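Local coordinates for uncharacterized protein (PDB 5BNF) that is porcine CD38, a member of the ADP-ribosyl cyclase family whose fold pairs a mostly helical part with a parallel beta sheet flanked by helices, at residues Asp72-Trp77 with Gly153-Phe158. Numbering follows the deposited sequence.
Sequences DKTVFW and GMVQVF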
ATOM      1  N   ASP A  72       3.210 -12.964  10.667  1.00 39.76           N
ATOM      2  CA  ASP A  72       1.841 -13.453  10.789  1.00 38.67           C
ATOM      3  C   ASP A  72       0.834 -12.323  10.875  1.00 34.15           C
ATOM      4  O   ASP A  72      -0.370 -12.558  10.829  1.00 42.04           O
ATOM      5  CB  ASP A  72       1.703 -14.328  12.037  1.00 50.73           C
ATOM      6  CG  ASP A  72       2.514 -15.605  11.955  1.00 58.97           C
ATOM      7  OD1 ASP A  72       3.315 -15.752  11.008  1.00 61.06           O
ATOM      8  OD2 ASP A  72       2.349 -16.462  12.848  1.00 65.17           O
ATOM      9  N   LYS A  73       1.326 -11.099  10.995  1.00 39.25           N
ATOM     10  CA  LYS A  73       0.459  -9.935  11.121  1.00 43.51           C
ATOM     11  C   LYS A  73       0.169  -9.190   9.816  1.00 46.35           C
ATOM     12  O   LYS A  73      -0.816  -8.456   9.731  1.00 43.19           O
ATOM     13  CB  LYS A  73       1.062  -8.972  12.139  1.00 54.41           C
ATOM     14  CG  LYS A  73       1.195  -9.553  13.537  1.00 64.75           C
ATOM     15  CD  LYS A  73      -0.079  -9.360  14.346  1.00 68.03           C
ATOM     16  CE  LYS A  73      -0.656 -10.692  14.806  1.00 69.43           C
ATOM     17  NZ  LYS A  73       0.302 -11.473  15.650  1.00 71.85           N
ATOM     18  N   THR A  74       1.013  -9.387   8.805  1.00 40.03           N
ATOM     19  CA  THR A  74       0.837  -8.729   7.509  1.00 31.48           C
ATOM     20  C   THR A  74      -0.445  -9.132   6.792  1.00 27.58           C
ATOM     21  O   THR A  74      -0.667 -10.305   6.489  1.00 29.81           O
ATOM     22  CB  THR A  74       2.008  -9.024   6.578  1.00 29.99           C
ATOM     23  OG1 THR A  74       3.214  -8.558   7.182  1.00 28.10           O
ATOM     24  CG2 THR A  74       1.816  -8.325   5.253  1.00 38.82           C
ATOM     25  N   VAL A  75      -1.268  -8.135   6.497  1.00 23.49           N
ATOM     26  CA  VAL A  75      -2.538  -8.350   5.820  1.00 20.93           C
ATOM     27  C   VAL A  75      -2.691  -7.475   4.583  1.00 31.09           C
ATOM     28  O   VAL A  75      -2.277  -6.318   4.573  1.00 33.39           O
ATOM     29  CB  VAL A  75      -3.701  -8.065   6.771  1.00 26.55           C
ATOM     30  CG1 VAL A  75      -5.019  -8.221   6.048  1.00 23.03           C
ATOM     31  CG2 VAL A  75      -3.628  -9.018   7.962  1.00 32.96           C
ATOM     32  N   PHE A  76      -3.294  -8.047   3.543  1.00 33.87           N
ATOM     33  CA  PHE A  76      -3.534  -7.347   2.287  1.00 34.24           C
ATOM     34  C   PHE A  76      -5.027  -7.336   1.970  1.00 43.22           C
ATOM     35  O   PHE A  76      -5.746  -8.294   2.266  1.00 44.73           O
ATOM     36  CB  PHE A  76      -2.802  -8.043   1.134  1.00 38.31           C
ATOM     37  CG  PHE A  76      -1.311  -7.910   1.186  1.00 26.74           C
ATOM     38  CD1 PHE A  76      -0.697  -6.702   0.888  1.00 30.22           C
ATOM     39  CD2 PHE A  76      -0.515  -8.995   1.528  1.00 33.47           C
ATOM     40  CE1 PHE A  76       0.691  -6.582   0.929  1.00 40.41           C
ATOM     41  CE2 PHE A  76       0.877  -8.878   1.571  1.00 16.56           C
ATOM     42  CZ  PHE A  76       1.476  -7.674   1.271  1.00 23.44           C
ATOM     43  N   TRP A  77      -5.488  -6.247   1.367  1.00 36.64           N
ATOM     44  CA  TRP A  77      -6.884  -6.117   0.970  1.00 45.50           C
ATOM     45  C   TRP A  77      -6.849  -5.715  -0.496  1.00 47.80           C
ATOM     46  O   TRP A  77      -6.193  -4.743  -0.858  1.00 59.27           O
ATOM     47  CB  TRP A  77      -7.578  -5.032   1.784  1.00 52.33           C
ATOM     48  CG  TRP A  77      -6.746  -3.815   1.904  1.00 81.05           C
ATOM     49  CD1 TRP A  77      -5.814  -3.560   2.864  1.00 79.80           C
ATOM     50  CD2 TRP A  77      -6.685  -2.718   0.984  1.00 94.29           C
ATOM     51  NE1 TRP A  77      -5.173  -2.377   2.600  1.00 87.28           N
ATOM     52  CE2 TRP A  77      -5.688  -1.840   1.451  1.00 95.76           C
ATOM     53  CE3 TRP A  77      -7.375  -2.395  -0.193  1.00 99.38           C
ATOM     54  CZ2 TRP A  77      -5.359  -0.657   0.783  1.00102.40           C
ATOM     55  CZ3 TRP A  77      -7.046  -1.219  -0.858  1.00100.96           C
ATOM     56  CH2 TRP A  77      -6.047  -0.364  -0.366  1.00100.44           C
ATOM     57  N   GLY A 153       6.430 -15.159   7.946  1.00 42.71           N
ATOM     58  CA  GLY A 153       5.469 -16.085   8.520  1.00 30.86           C
ATOM     59  C   GLY A 153       4.283 -16.320   7.608  1.00 28.99           C
ATOM     60  O   GLY A 153       4.435 -16.671   6.438  1.00 35.64           O
ATOM     61  N   MET A 154       3.094 -16.120   8.146  1.00 29.65           N
ATOM     62  CA  MET A 154       1.877 -16.305   7.387  1.00 35.11           C
ATOM     63  C   MET A 154       1.265 -14.953   7.032  1.00 43.84           C
ATOM     64  O   MET A 154       1.092 -14.094   7.892  1.00 41.44           O
ATOM     65  CB  MET A 154       0.891 -17.143   8.201  1.00 20.51           C
ATOM     66  CG  MET A 154      -0.427 -17.386   7.517  1.00 39.40           C
ATOM     67  SD  MET A 154      -1.644 -16.168   8.007  1.00 62.50           S
ATOM     68  CE  MET A 154      -2.317 -16.970   9.457  1.00 53.69           C
ATOM     69  N   VAL A 155       0.958 -14.769   5.751  1.00 40.08           N
ATOM     70  CA  VAL A 155       0.352 -13.533   5.276  1.00 36.35           C
ATOM     71  C   VAL A 155      -1.086 -13.797   4.855  1.00 31.99           C
ATOM     72  O   VAL A 155      -1.448 -14.918   4.489  1.00 24.94           O
ATOM     73  CB  VAL A 155       1.117 -12.941   4.063  1.00 32.47           C
ATOM     74  CG1 VAL A 155       2.526 -12.612   4.461  1.00 28.37           C
ATOM     75  CG2 VAL A 155       1.117 -13.928   2.904  1.00 38.00           C
ATOM     76  N   GLN A 156      -1.897 -12.750   4.898  1.00 25.27           N
ATOM     77  CA  GLN A 156      -3.297 -12.855   4.533  1.00 26.59           C
ATOM     78  C   GLN A 156      -3.698 -11.809   3.506  1.00 25.07           C
ATOM     79  O   GLN A 156      -3.072 -10.753   3.392  1.00 27.40           O
ATOM     80  CB  GLN A 156      -4.177 -12.669   5.772  1.00 19.72           C
ATOM     81  CG  GLN A 156      -3.985 -13.695   6.856  1.00 34.47           C
ATOM     82  CD  GLN A 156      -4.827 -13.384   8.078  1.00 33.74           C
ATOM     83  OE1 GLN A 156      -4.426 -12.620   8.945  1.00 30.65           O
ATOM     84  NE2 GLN A 156      -6.017 -13.962   8.132  1.00 35.51           N
ATOM     85  N   VAL A 157      -4.756 -12.106   2.761  1.00 30.13           N
ATOM     86  CA  VAL A 157      -5.272 -11.171   1.778  1.00 31.62           C
ATOM     87  C   VAL A 157      -6.776 -11.343   1.734  1.00 30.29           C
ATOM     88  O   VAL A 157      -7.269 -12.469   1.693  1.00 38.36           O
ATOM     89  CB  VAL A 157      -4.673 -11.418   0.375  1.00 42.08           C
ATOM     90  CG1 VAL A 157      -5.021 -12.810  -0.112  1.00 54.89           C
ATOM     91  CG2 VAL A 157      -5.182 -10.358  -0.596  1.00 34.52           C
ATOM     92  N   PHE A 158      -7.508 -10.232   1.789  1.00 29.61           N
ATOM     93  CA  PHE A 158      -8.968 -10.286   1.736  1.00 34.58           C
ATOM     94  C   PHE A 158      -9.448  -9.888   0.347  1.00 28.25           C
ATOM     95  O   PHE A 158      -9.041  -8.863  -0.197  1.00 38.96           O
ATOM     96  CB  PHE A 158      -9.597  -9.373   2.800  1.00 31.37           C
ATOM     97  CG  PHE A 158      -9.357  -9.835   4.212  1.00 32.25           C
ATOM     98  CD1 PHE A 158      -8.094  -9.767   4.777  1.00 38.28           C
ATOM     99  CD2 PHE A 158     -10.397 -10.364   4.968  1.00 43.04           C
ATOM    100  CE1 PHE A 158      -7.871 -10.223   6.078  1.00 42.56           C
ATOM    101  CE2 PHE A 158     -10.180 -10.819   6.265  1.00 38.75           C
ATOM    102  CZ  PHE A 158      -8.917 -10.747   6.819  1.00 40.71           C
TER
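Phe76 bonds through both its backbone N and its O to residues 153-158, as expected where two strands run parallel. Strand 75-77 lies at one border of the four-stranded parallel sheet of this ADP-ribosyl cyclase fold, beside strand 153-160. Phe76 N donates to Gln156 O (2.7 Å), Phe76 O accepts from Phe158 N, and one step earlier Gln156 N reaches Thr74 O (3.2 Å) in the carbonyl plane.

Toward residue 72 the backbone bonding gives way to a bond from a side chain. Asp72 OD1 accepts a hydrogen bond from Met154 N (2.9 Å), which meets it from above the carboxylate plane, while Asp72 CA sends a C-H...O contact to Met154 O. Gly153 CA also lies 3.3 Å from Asp72 OD1. The disulfide Cys71-Cys152 links the residues just before the two segments, close to this end of the pairing.

On one face of the sheet, Phe76 CB packs against Val157 CG2 at 3.7 Å. The Phe76 ring continues outward to meet Phe147 of helix 135-149 and Phe173 of helix 172-180, so these helices cover this face; Val157 touches Phe173 as well.

The other face carries Val75, Gln156 and Phe158, whose ring stacks on Trp192 of strand 186-194. With Val75 CG1 turned anti to the backbone N (chi1 177°), this methyl comes to the ring edge, 3.5 Å from Phe158 CE1.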